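Local coordinates for uncharacterized protein (Bacteroides thetaiotaomicron, PDB 4QNI) that is of unknown function but probably serves as an auxiliary nutrient-binding lipoprotein, built from two beta-rich domains, at residues S32-E37 and D326-I331; A83-R88 and D224-D229; A104-S109 and W136-Q141; F125-I130 and L163-F168. One frame throughout, in Å; residues are numbered along the deposited sequence.

Contact 1 (S32-E37 and D326-I331); sequences SRHDAE and DEDQAI
Asp-328 reaches between the side chains of Arg-33 and His-34. Its closest neighbour is the Arg-33 guanidinium, with NH1 lying 3.6 Å from Asp-328 CB and 3.9 Å from Asp-328 OD2. The second distance makes a long salt bridge, and with the guanidinium and carboxylate planes turned 77° apart the two groups do not pair flat; the side chains slide past each other in opposite directions. His-34 ND1 stands 4.1 Å from Asp-328 OD2, near enough for the carboxylate probably to influence the imidazole, whose charge is not known. The backbone also approaches, His-34 O lying 3.8 Å from Asp-328 OD2.

The Arg-33 chain sets off with CG anti to the backbone N (chi1 -177°) and then bends at chi2 and chi3, which folds its end back toward Asp-328. NH2 on the same group bonds to the Asn-49 carbonyl, so the aspartate is a secondary partner. Ser-32 O lies over the centre of the His-34 ring, 3.7 Å above the ring plane, and Ser-32 OG is bonded to Gly-46 N and Glu-213.

The contact joins the loop between strands 24-30 and 47-56 to the chain's C-terminal tail, which follows strand 306-321 and packs back on it through Ala-330 and Ile-331.

Contact 2 (A83-R88 and D224-D229); sequences ARYATR and DEDYTD
Arg-88 and Thr-228 each place the touching branch anti to their own carbonyl carbon: CG of the arginine at chi1 -74°, and CG2 of the threonine, whose OG1 lies between the backbone N and the carbonyl carbon. The two side chains then cross at about a right angle, and the methyl Thr-228 CG2 lies 4.0 Å from Arg-88 CD, the last carbon of the aliphatic chain, at the bend set by chi3.

Earlier in both segments, Tyr-85 OH comes within 4.2 Å of Asp-226 OD1, too far for a direct bond. Lys-135 links them instead: its NZ bonds to the tyrosine hydroxyl and makes a long, weak ion pair with Asp-226 OD1. Arg-84 CB lies against one face of the Tyr-85 ring, near its rim.

Both backbones are shaped by turns. Helix 74-85 ends at Tyr-85, Ala-86 leaves it with positive phi, and a type II' turn closes with Arg-88 N bonded to Tyr-85 O at 3.1 Å. This helix end belongs to the N-terminal half of a two-domain protein, and it meets the loop between strands 215-219 and 234-240 of the C-terminal half. That loop contains a type I turn from Asp-224 to Tyr-227, overlaid by an Asx turn in which Asp-226 N donates to Asp-224 OD1 at 2.9 Å, arriving on the anti side and 31° out of the carboxylate plane. Asp-224 OD2 is paired with Lys-203. A second subunit borders the site, with Tyr-281 of that neighbouring chain meeting Tyr-227 edge to face and Asn-321 of the same chain packing on Arg-88.

Contact 3 (A104-S109 and W136-Q141); sequences ASYPES and WVLPLQ
Ala-104 and Leu-138 lie 8.0 Å apart at their CA atoms, and Tyr-106 and Leu-140 10.1 Å, a spacing bridged by side chains that point at one another. The main contact is a CH-pi interaction: Leu-140 CD2 sits over one face of the Tyr-106 ring, 3.6 Å from the centroid and 21° off the normal, displaced toward the hydroxyl end, where Tyr-106 CZ is 3.4 Å away. CG of the tyrosine lies between the backbone N and the carbonyl carbon (chi1 51°), a torsion that carries the ring across to the leucine. The contact joins two sheets packed face to face: strand 104-105, with Tyr-106 just past its end, lies beside 118-126 in one, and strand 135-142 is in the other, a beta-sandwich consistent with the E-set clan. With an alanine in place of Tyr-106, Leu-140 CD2 would probably lose its aromatic cover and a gap would be opened between the sheets. Leu-138 touches with both methyls, CD1 reaching Tyr-106 CE1 obliquely at 4.2 Å and CD2 resting 4.3 Å from Ala-104 CB. Beyond these, Leu-123 packs on Tyr-106, and Phe-15 of a third subunit packs on Leu-140.

Contact 4 (F125-I130 and L163-F168); sequences FDFRNI and LRIFPF. With EDO (1,2-ethanediol), chain I.
Phe-125 and Phe-127 pack against Ile-165 and Pro-167 in the buried interior of the beta-sandwich, where the end of strand 118-126 in one sheet meets strand 160-168 in the other.

The contact across the sheets is apolar. Pro-167 CG stands almost squarely over the Phe-127 ring in a CH-pi interaction, 3.8 Å from the centroid and only 10° off the normal. Phe-125 CB lies on the opposite face, nearer the rim, so the ring is held between Phe-125 of strand 118-126 and Pro-167 of the facing strand. Ile-165 divides its branches between the two phenylalanines: CG2, anti to the backbone N, reaches Phe-127 CE1 at 3.7 Å, while CD1 on the other branch meets Phe-125 CZ at 4.0 Å. Replacing Phe-127 by an alanine would probably leave Pro-167 CG and Ile-165 CG2 without the ring they pack on.

The polar interactions lie at the edge of the packing. Arg-128 grips Asp-126 side-on, NE donating to OD1 and NH2 to OD2, both at 2.9 Å and nearly straight. The carboxylate lies in the guanidinium plane, a pairing that fixes the rotation of both groups just as the chain enters the type II turn from Phe-127 to Ile-130. The turn is closed by Ile-130 N bonding to Phe-127 O.

At the far end of strand 160-168, a 1,2-ethanediol, probably from the crystallisation liquor, donates a weak hydrogen bond from O2 to Phe-168 O at 3.1 Å.

From the N terminus, 32-37 opens contact 1, whose loop closes only at 326-331, so every other contact is nested inside it. The chain then passes 83-88, which waits until 224-229 to close contact 2, and contacts 3 and 4 lie within that span. These two cross, their segments alternating: 104-109, 125-130, 136-141, 163-168. They join the facing sheets of the N-terminal sandwich and meet at Leu-138 N and Leu-163 O, 2.8 Å apart in a probable hydrogen bond. Contact 2 ties helix 74-85 of the N-terminal domain to the second domain and touches contact 4 through the Glu-225 to Arg-164 salt bridge. Contact 1, on the opposite side of the chain's centre from contact 2, reaches contact 4 where Ile-331 packs on Phe-168.

Contact 1 (S32-E37 and D326-I331)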
# COMPACT_ATOMS: atom_id res chain seq x y z
N SER A 32 -29.13 -20.33 -16.04
CA SER A 32 -29.33 -21.51 -16.86
C SER A 32 -28.12 -21.74 -17.75
O SER A 32 -27.67 -20.83 -18.44
CB SER A 32 -30.60 -21.37 -17.71
OG SER A 32 -31.78 -21.40 -16.94
N ARG A 33 -27.59 -22.94 -17.73
CA ARG A 33 -26.50 -23.35 -18.61
C ARG A 33 -27.11 -23.89 -19.91
O ARG A 33 -27.91 -24.84 -19.89
CB ARG A 33 -25.60 -24.40 -17.94
CG ARG A 33 -24.40 -24.83 -18.78
CD ARG A 33 -23.41 -23.69 -18.98
NE ARG A 33 -22.71 -23.35 -17.74
CZ ARG A 33 -21.76 -22.42 -17.66
NH1 ARG A 33 -21.46 -21.67 -18.72
NH2 ARG A 33 -21.15 -22.19 -16.50
N HIS A 34 -26.76 -23.28 -21.02
CA HIS A 34 -27.25 -23.73 -22.32
C HIS A 34 -26.17 -23.54 -23.36
O HIS A 34 -25.15 -22.92 -23.07
CB HIS A 34 -28.58 -23.07 -22.78
CG HIS A 34 -28.76 -21.64 -22.40
ND1 HIS A 34 -27.78 -20.69 -22.66
CD2 HIS A 34 -29.79 -21.05 -21.75
CE1 HIS A 34 -28.22 -19.57 -22.12
NE2 HIS A 34 -29.43 -19.73 -21.57
N ASP A 35 -26.41 -24.14 -24.55
CA ASP A 35 -25.54 -24.12 -25.73
C ASP A 35 -25.84 -22.90 -26.63
O ASP A 35 -26.89 -22.25 -26.48
CB ASP A 35 -25.72 -25.43 -26.52
CG ASP A 35 -27.15 -25.81 -26.88
OD1 ASP A 35 -27.91 -24.93 -27.33
OD2 ASP A 35 -27.49 -27.00 -26.78
N ALA A 36 -24.94 -22.64 -27.61
CA ALA A 36 -25.07 -21.53 -28.56
C ALA A 36 -26.48 -21.46 -29.20
O ALA A 36 -26.99 -20.36 -29.46
CB ALA A 36 -24.02 -21.65 -29.64
N GLU A 37 -27.14 -22.63 -29.37
CA GLU A 37 -28.49 -22.76 -29.92
C GLU A 37 -29.60 -22.47 -28.85
O GLU A 37 -30.78 -22.50 -29.19
CB GLU A 37 -28.67 -24.17 -30.53
N ASP A 326 -17.66 -18.74 -26.00
CA ASP A 326 -18.62 -19.40 -25.12
C ASP A 326 -19.79 -18.48 -24.71
O ASP A 326 -20.81 -18.99 -24.23
CB ASP A 326 -17.91 -19.93 -23.87
N GLU A 327 -19.64 -17.15 -24.89
CA GLU A 327 -20.58 -16.06 -24.55
C GLU A 327 -20.84 -16.00 -23.03
O GLU A 327 -20.73 -14.92 -22.46
CB GLU A 327 -21.90 -16.11 -25.35
CG GLU A 327 -22.69 -14.81 -25.24
CD GLU A 327 -23.56 -14.41 -26.41
OE1 GLU A 327 -23.04 -14.31 -27.55
OE2 GLU A 327 -24.74 -14.07 -26.16
N ASP A 328 -21.19 -17.15 -22.41
CA ASP A 328 -21.41 -17.30 -20.96
C ASP A 328 -20.05 -17.14 -20.23
O ASP A 328 -20.01 -16.69 -19.08
CB ASP A 328 -22.08 -18.67 -20.63
CG ASP A 328 -23.60 -18.78 -20.82
OD1 ASP A 328 -24.30 -17.74 -20.71
OD2 ASP A 328 -24.10 -19.93 -20.98
N GLN A 329 -18.94 -17.47 -20.92
CA GLN A 329 -17.58 -17.36 -20.39
C GLN A 329 -16.87 -16.07 -20.85
O GLN A 329 -15.93 -15.62 -20.17
CB GLN A 329 -16.75 -18.58 -20.82
CG GLN A 329 -17.04 -19.84 -20.02
CD GLN A 329 -15.83 -20.75 -20.00
OE1 GLN A 329 -14.93 -20.62 -19.16
NE2 GLN A 329 -15.79 -21.69 -20.94
N ALA A 330 -17.34 -15.46 -21.97
CA ALA A 330 -16.76 -14.25 -22.58
C ALA A 330 -16.91 -12.96 -21.74
O ALA A 330 -16.20 -11.98 -22.03
CB ALA A 330 -17.38 -14.02 -23.96
N ILE A 331 -17.82 -12.94 -20.73
CA ILE A 331 -18.12 -11.76 -19.90
C ILE A 331 -16.96 -11.36 -19.04
O ILE A 331 -16.42 -12.18 -18.29
CB ILE A 331 -19.39 -11.90 -19.03
CG1 ILE A 331 -20.60 -12.28 -19.89
CG2 ILE A 331 -19.67 -10.60 -18.26
CD1 ILE A 331 -21.51 -13.25 -19.27

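Contact 2 (A83-R88 and D224-D229)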
# COMPACT_ATOMS: atom_id res chain seq x y z
N ALA A 83 -16.53 -11.59 12.21
CA ALA A 83 -15.51 -10.56 12.02
C ALA A 83 -16.03 -9.37 11.22
O ALA A 83 -15.65 -8.23 11.47
CB ALA A 83 -14.28 -11.15 11.32
N ARG A 84 -16.90 -9.62 10.26
CA ARG A 84 -17.41 -8.59 9.37
C ARG A 84 -18.67 -7.89 9.90
O ARG A 84 -18.82 -6.68 9.72
CB ARG A 84 -17.70 -9.22 8.01
CG ARG A 84 -17.41 -8.31 6.82
CD ARG A 84 -16.35 -8.95 5.95
NE ARG A 84 -16.72 -8.95 4.53
CZ ARG A 84 -16.00 -9.51 3.57
NH1 ARG A 84 -14.85 -10.12 3.86
NH2 ARG A 84 -16.41 -9.47 2.31
N TYR A 85 -19.61 -8.65 10.50
CA TYR A 85 -20.89 -8.07 10.89
C TYR A 85 -21.23 -8.19 12.38
O TYR A 85 -22.26 -7.65 12.80
CB TYR A 85 -22.00 -8.73 10.05
CG TYR A 85 -21.81 -8.56 8.56
CD1 TYR A 85 -21.94 -7.31 7.96
CD2 TYR A 85 -21.48 -9.64 7.75
CE1 TYR A 85 -21.74 -7.14 6.59
CE2 TYR A 85 -21.29 -9.49 6.38
CZ TYR A 85 -21.43 -8.24 5.80
OH TYR A 85 -21.26 -8.07 4.45
N ALA A 86 -20.41 -8.91 13.17
CA ALA A 86 -20.62 -9.14 14.60
C ALA A 86 -22.07 -9.62 14.89
O ALA A 86 -22.48 -10.64 14.35
CB ALA A 86 -20.28 -7.89 15.41
N THR A 87 -22.83 -8.87 15.71
CA THR A 87 -24.19 -9.17 16.17
C THR A 87 -25.26 -9.08 15.05
O THR A 87 -26.32 -9.71 15.17
CB THR A 87 -24.57 -8.20 17.33
OG1 THR A 87 -23.42 -7.93 18.14
CG2 THR A 87 -25.69 -8.73 18.20
N ARG A 88 -25.01 -8.27 14.00
CA ARG A 88 -25.96 -8.05 12.92
C ARG A 88 -26.05 -9.27 11.99
O ARG A 88 -25.62 -9.21 10.85
CB ARG A 88 -25.59 -6.78 12.13
CG ARG A 88 -25.93 -5.50 12.88
CD ARG A 88 -25.79 -4.30 11.96
NE ARG A 88 -24.38 -4.04 11.65
CZ ARG A 88 -23.96 -3.19 10.72
NH1 ARG A 88 -24.83 -2.52 9.97
NH2 ARG A 88 -22.66 -3.02 10.53
N ASP A 224 -30.42 -1.29 0.25
CA ASP A 224 -29.42 -2.15 -0.40
C ASP A 224 -29.13 -3.33 0.52
O ASP A 224 -29.78 -3.48 1.57
CB ASP A 224 -28.14 -1.37 -0.81
CG ASP A 224 -27.29 -0.78 0.31
OD1 ASP A 224 -27.27 -1.36 1.43
OD2 ASP A 224 -26.60 0.23 0.06
N GLU A 225 -28.18 -4.17 0.10
CA GLU A 225 -27.69 -5.39 0.74
C GLU A 225 -27.24 -5.22 2.19
O GLU A 225 -27.17 -6.21 2.93
CB GLU A 225 -26.48 -5.89 -0.04
CG GLU A 225 -26.55 -7.33 -0.40
CD GLU A 225 -25.42 -7.70 -1.33
OE1 GLU A 225 -24.25 -7.66 -0.89
OE2 GLU A 225 -25.70 -8.06 -2.49
N ASP A 226 -26.81 -4.00 2.59
CA ASP A 226 -26.31 -3.81 3.94
C ASP A 226 -27.40 -3.31 4.92
O ASP A 226 -27.11 -3.06 6.08
CB ASP A 226 -25.03 -2.94 3.95
CG ASP A 226 -23.82 -3.65 3.34
OD1 ASP A 226 -23.79 -4.91 3.33
OD2 ASP A 226 -22.89 -2.94 2.89
N TYR A 227 -28.68 -3.32 4.48
CA TYR A 227 -29.85 -3.03 5.31
C TYR A 227 -30.28 -4.32 5.99
O TYR A 227 -30.52 -5.32 5.30
CB TYR A 227 -31.02 -2.45 4.47
CG TYR A 227 -30.90 -0.98 4.15
CD1 TYR A 227 -29.79 -0.47 3.47
CD2 TYR A 227 -31.91 -0.08 4.52
CE1 TYR A 227 -29.66 0.89 3.21
CE2 TYR A 227 -31.81 1.28 4.21
CZ TYR A 227 -30.68 1.76 3.57
OH TYR A 227 -30.56 3.09 3.27
N THR A 228 -30.41 -4.31 7.32
CA THR A 228 -30.82 -5.51 8.05
C THR A 228 -32.28 -5.86 7.72
O THR A 228 -32.66 -7.02 7.81
CB THR A 228 -30.62 -5.35 9.58
OG1 THR A 228 -31.49 -4.34 10.06
CG2 THR A 228 -29.17 -5.04 9.97
N ASP A 229 -33.09 -4.86 7.30
CA ASP A 229 -34.52 -5.01 6.94
C ASP A 229 -34.78 -5.15 5.40
O ASP A 229 -35.95 -5.12 5.00
CB ASP A 229 -35.37 -3.84 7.51
CG ASP A 229 -34.88 -2.42 7.25
OD1 ASP A 229 -33.75 -2.28 6.73
OD2 ASP A 229 -35.62 -1.45 7.59

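Contact 3 (A104-S109 and W136-Q141)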
# COMPACT_ATOMS: atom_id res chain seq x y z
N ALA A 104 -26.41 -26.36 -4.38
CA ALA A 104 -25.12 -26.70 -4.91
C ALA A 104 -24.66 -28.09 -4.55
O ALA A 104 -24.88 -28.56 -3.44
CB ALA A 104 -24.11 -25.70 -4.36
N SER A 105 -23.94 -28.71 -5.47
CA SER A 105 -23.26 -29.98 -5.27
C SER A 105 -21.88 -29.89 -5.94
O SER A 105 -21.68 -29.08 -6.86
CB SER A 105 -24.08 -31.14 -5.80
OG SER A 105 -24.17 -31.05 -7.21
N TYR A 106 -20.94 -30.71 -5.49
CA TYR A 106 -19.58 -30.77 -6.03
C TYR A 106 -18.93 -32.10 -5.62
O TYR A 106 -19.29 -32.66 -4.57
CB TYR A 106 -18.71 -29.55 -5.56
CG TYR A 106 -18.74 -29.33 -4.06
CD1 TYR A 106 -19.75 -28.58 -3.46
CD2 TYR A 106 -17.79 -29.92 -3.22
CE1 TYR A 106 -19.85 -28.47 -2.08
CE2 TYR A 106 -17.86 -29.79 -1.84
CZ TYR A 106 -18.90 -29.07 -1.27
OH TYR A 106 -18.99 -28.95 0.09
N PRO A 107 -17.94 -32.62 -6.38
CA PRO A 107 -17.26 -33.84 -5.92
C PRO A 107 -16.44 -33.53 -4.67
O PRO A 107 -15.96 -32.41 -4.52
CB PRO A 107 -16.38 -34.25 -7.09
CG PRO A 107 -16.24 -33.05 -7.93
CD PRO A 107 -17.37 -32.11 -7.64
N GLU A 108 -16.34 -34.50 -3.75
CA GLU A 108 -15.54 -34.30 -2.54
C GLU A 108 -14.09 -34.68 -2.84
O GLU A 108 -13.22 -34.42 -2.02
CB GLU A 108 -16.10 -35.11 -1.37
CG GLU A 108 -17.10 -34.32 -0.54
CD GLU A 108 -18.04 -35.19 0.29
OE1 GLU A 108 -17.58 -35.75 1.31
OE2 GLU A 108 -19.23 -35.31 -0.09
N SER A 109 -13.84 -35.21 -4.04
CA SER A 109 -12.54 -35.66 -4.48
C SER A 109 -12.31 -35.32 -5.97
O SER A 109 -13.19 -35.51 -6.80
CB SER A 109 -12.42 -37.17 -4.23
OG SER A 109 -11.53 -37.83 -5.11
N TRP A 136 -26.10 -15.59 -0.37
CA TRP A 136 -25.67 -16.98 -0.53
C TRP A 136 -24.21 -17.08 -0.91
O TRP A 136 -23.77 -16.47 -1.88
CB TRP A 136 -26.53 -17.73 -1.55
CG TRP A 136 -27.95 -17.97 -1.09
CD1 TRP A 136 -29.08 -17.42 -1.61
CD2 TRP A 136 -28.38 -18.81 0.00
NE1 TRP A 136 -30.19 -17.90 -0.95
CE2 TRP A 136 -29.79 -18.75 0.05
CE3 TRP A 136 -27.71 -19.65 0.91
CZ2 TRP A 136 -30.54 -19.48 0.98
CZ3 TRP A 136 -28.46 -20.37 1.84
CH2 TRP A 136 -29.85 -20.28 1.87
N VAL A 137 -23.47 -17.87 -0.15
CA VAL A 137 -22.05 -18.11 -0.32
C VAL A 137 -21.80 -19.63 -0.25
O VAL A 137 -22.40 -20.32 0.59
CB VAL A 137 -21.29 -17.33 0.81
CG1 VAL A 137 -20.01 -18.02 1.26
CG2 VAL A 137 -20.99 -15.91 0.39
N LEU A 138 -20.86 -20.14 -1.07
CA LEU A 138 -20.48 -21.53 -0.98
C LEU A 138 -19.08 -21.59 -0.38
O LEU A 138 -18.13 -21.23 -1.08
CB LEU A 138 -20.56 -22.23 -2.36
CG LEU A 138 -20.18 -23.72 -2.38
CD1 LEU A 138 -21.12 -24.55 -1.51
CD2 LEU A 138 -20.14 -24.25 -3.84
N PRO A 139 -18.92 -22.00 0.91
CA PRO A 139 -17.56 -22.03 1.51
C PRO A 139 -16.87 -23.40 1.34
O PRO A 139 -17.43 -24.42 1.72
CB PRO A 139 -17.84 -21.71 2.98
CG PRO A 139 -19.25 -22.28 3.25
CD PRO A 139 -19.95 -22.42 1.89
N LEU A 140 -15.66 -23.42 0.76
CA LEU A 140 -14.91 -24.66 0.48
C LEU A 140 -13.49 -24.59 0.97
O LEU A 140 -12.92 -23.51 1.05
CB LEU A 140 -14.86 -24.95 -1.06
CG LEU A 140 -16.20 -25.00 -1.81
CD1 LEU A 140 -16.00 -24.83 -3.29
CD2 LEU A 140 -16.92 -26.29 -1.52
N GLN A 141 -12.89 -25.75 1.22
CA GLN A 141 -11.49 -25.83 1.63
C GLN A 141 -10.83 -27.04 1.01
O GLN A 141 -11.49 -28.05 0.74
CB GLN A 141 -11.37 -25.88 3.17
CG GLN A 141 -12.06 -27.09 3.79
CD GLN A 141 -11.99 -27.18 5.29
OE1 GLN A 141 -12.97 -27.54 5.96
NE2 GLN A 141 -10.82 -26.91 5.86

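Contact 4 (F125-I130 and L163-F168)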
# COMPACT_ATOMS: atom_id res chain seq x y z
N PHE A 125 -25.27 -26.55 -9.94
CA PHE A 125 -26.19 -25.65 -9.27
C PHE A 125 -27.62 -25.82 -9.72
O PHE A 125 -27.90 -26.08 -10.90
CB PHE A 125 -25.79 -24.18 -9.50
CG PHE A 125 -24.47 -23.77 -8.90
CD1 PHE A 125 -24.38 -23.43 -7.56
CD2 PHE A 125 -23.33 -23.68 -9.69
CE1 PHE A 125 -23.17 -23.02 -7.01
CE2 PHE A 125 -22.11 -23.27 -9.14
CZ PHE A 125 -22.03 -22.98 -7.80
N ASP A 126 -28.53 -25.61 -8.76
CA ASP A 126 -29.96 -25.61 -8.95
C ASP A 126 -30.43 -24.34 -8.28
O ASP A 126 -30.53 -24.28 -7.05
CB ASP A 126 -30.63 -26.87 -8.38
CG ASP A 126 -32.09 -26.99 -8.78
OD1 ASP A 126 -32.64 -26.02 -9.35
OD2 ASP A 126 -32.68 -28.06 -8.54
N PHE A 127 -30.59 -23.28 -9.09
CA PHE A 127 -30.94 -21.95 -8.62
C PHE A 127 -32.45 -21.72 -8.60
O PHE A 127 -32.89 -20.64 -8.20
CB PHE A 127 -30.25 -20.90 -9.48
CG PHE A 127 -28.73 -20.88 -9.52
CD1 PHE A 127 -27.99 -20.77 -8.34
CD2 PHE A 127 -28.04 -20.83 -10.74
CE1 PHE A 127 -26.59 -20.69 -8.38
CE2 PHE A 127 -26.65 -20.73 -10.77
CZ PHE A 127 -25.93 -20.64 -9.60
N ARG A 128 -33.24 -22.71 -9.00
CA ARG A 128 -34.69 -22.57 -8.98
C ARG A 128 -35.21 -22.14 -7.61
O ARG A 128 -34.91 -22.76 -6.58
CB ARG A 128 -35.35 -23.89 -9.40
CG ARG A 128 -35.20 -24.10 -10.90
CD ARG A 128 -35.79 -25.40 -11.34
NE ARG A 128 -35.19 -26.54 -10.65
CZ ARG A 128 -35.70 -27.77 -10.64
NH1 ARG A 128 -36.83 -28.03 -11.28
NH2 ARG A 128 -35.07 -28.75 -10.01
N ASN A 129 -35.93 -21.02 -7.61
CA ASN A 129 -36.58 -20.35 -6.48
C ASN A 129 -35.61 -19.81 -5.45
O ASN A 129 -36.04 -19.52 -4.32
CB ASN A 129 -37.62 -21.24 -5.80
CG ASN A 129 -38.78 -21.51 -6.70
OD1 ASN A 129 -39.37 -20.61 -7.29
ND2 ASN A 129 -39.04 -22.76 -6.91
N ILE A 130 -34.32 -19.62 -5.82
CA ILE A 130 -33.37 -19.06 -4.87
C ILE A 130 -33.82 -17.62 -4.50
O ILE A 130 -34.36 -16.89 -5.35
CB ILE A 130 -31.90 -19.12 -5.40
CG1 ILE A 130 -30.90 -19.05 -4.23
CG2 ILE A 130 -31.61 -18.07 -6.53
CD1 ILE A 130 -29.44 -19.34 -4.60
N LEU A 163 -17.04 -18.48 -1.78
CA LEU A 163 -17.58 -18.02 -3.06
C LEU A 163 -18.98 -17.41 -2.97
O LEU A 163 -19.97 -18.11 -2.76
CB LEU A 163 -17.57 -19.12 -4.14
CG LEU A 163 -16.31 -20.03 -4.24
CD1 LEU A 163 -16.60 -21.27 -5.09
CD2 LEU A 163 -15.07 -19.25 -4.72
N ARG A 164 -19.05 -16.09 -3.16
CA ARG A 164 -20.32 -15.39 -3.27
C ARG A 164 -20.84 -15.72 -4.65
O ARG A 164 -20.23 -15.31 -5.66
CB ARG A 164 -20.19 -13.87 -3.05
CG ARG A 164 -21.51 -13.13 -3.29
CD ARG A 164 -22.41 -13.16 -2.07
NE ARG A 164 -23.72 -12.54 -2.32
CZ ARG A 164 -24.02 -11.26 -2.08
NH1 ARG A 164 -23.08 -10.41 -1.67
NH2 ARG A 164 -25.24 -10.81 -2.30
N ILE A 165 -21.87 -16.56 -4.69
CA ILE A 165 -22.41 -17.00 -5.98
C ILE A 165 -23.44 -16.05 -6.47
O ILE A 165 -24.46 -15.82 -5.80
CB ILE A 165 -22.99 -18.44 -5.91
CG1 ILE A 165 -21.97 -19.47 -5.35
CG2 ILE A 165 -23.59 -18.85 -7.27
CD1 ILE A 165 -20.71 -19.61 -6.10
N PHE A 166 -23.21 -15.54 -7.67
CA PHE A 166 -24.22 -14.75 -8.35
C PHE A 166 -24.73 -15.46 -9.60
O PHE A 166 -24.02 -15.46 -10.61
CB PHE A 166 -23.73 -13.34 -8.75
CG PHE A 166 -23.49 -12.40 -7.61
CD1 PHE A 166 -24.56 -11.89 -6.88
CD2 PHE A 166 -22.21 -12.02 -7.26
CE1 PHE A 166 -24.34 -11.02 -5.81
CE2 PHE A 166 -22.00 -11.14 -6.20
CZ PHE A 166 -23.06 -10.65 -5.48
N PRO A 167 -25.94 -16.04 -9.60
CA PRO A 167 -26.53 -16.45 -10.88
C PRO A 167 -26.72 -15.21 -11.77
O PRO A 167 -26.93 -14.11 -11.26
CB PRO A 167 -27.92 -17.00 -10.50
CG PRO A 167 -27.93 -17.06 -9.03
CD PRO A 167 -26.94 -16.10 -8.52
N PHE A 168 -26.63 -15.37 -13.07
CA PHE A 168 -26.92 -14.21 -13.91
C PHE A 168 -27.82 -14.62 -15.05
O PHE A 168 -27.68 -15.72 -15.57
CB PHE A 168 -25.66 -13.51 -14.43
CG PHE A 168 -24.76 -14.29 -15.36
CD1 PHE A 168 -24.96 -14.26 -16.74
CD2 PHE A 168 -23.67 -15.01 -14.86
CE1 PHE A 168 -24.11 -14.97 -17.60
CE2 PHE A 168 -22.81 -15.69 -15.73
CZ PHE A 168 -23.03 -15.66 -17.08
C1 EDO I . -30.26 -17.90 -18.76
O1 EDO I . -31.26 -16.90 -18.73
C2 EDO I . -29.04 -17.56 -17.85
O2 EDO I . -28.10 -16.71 -18.50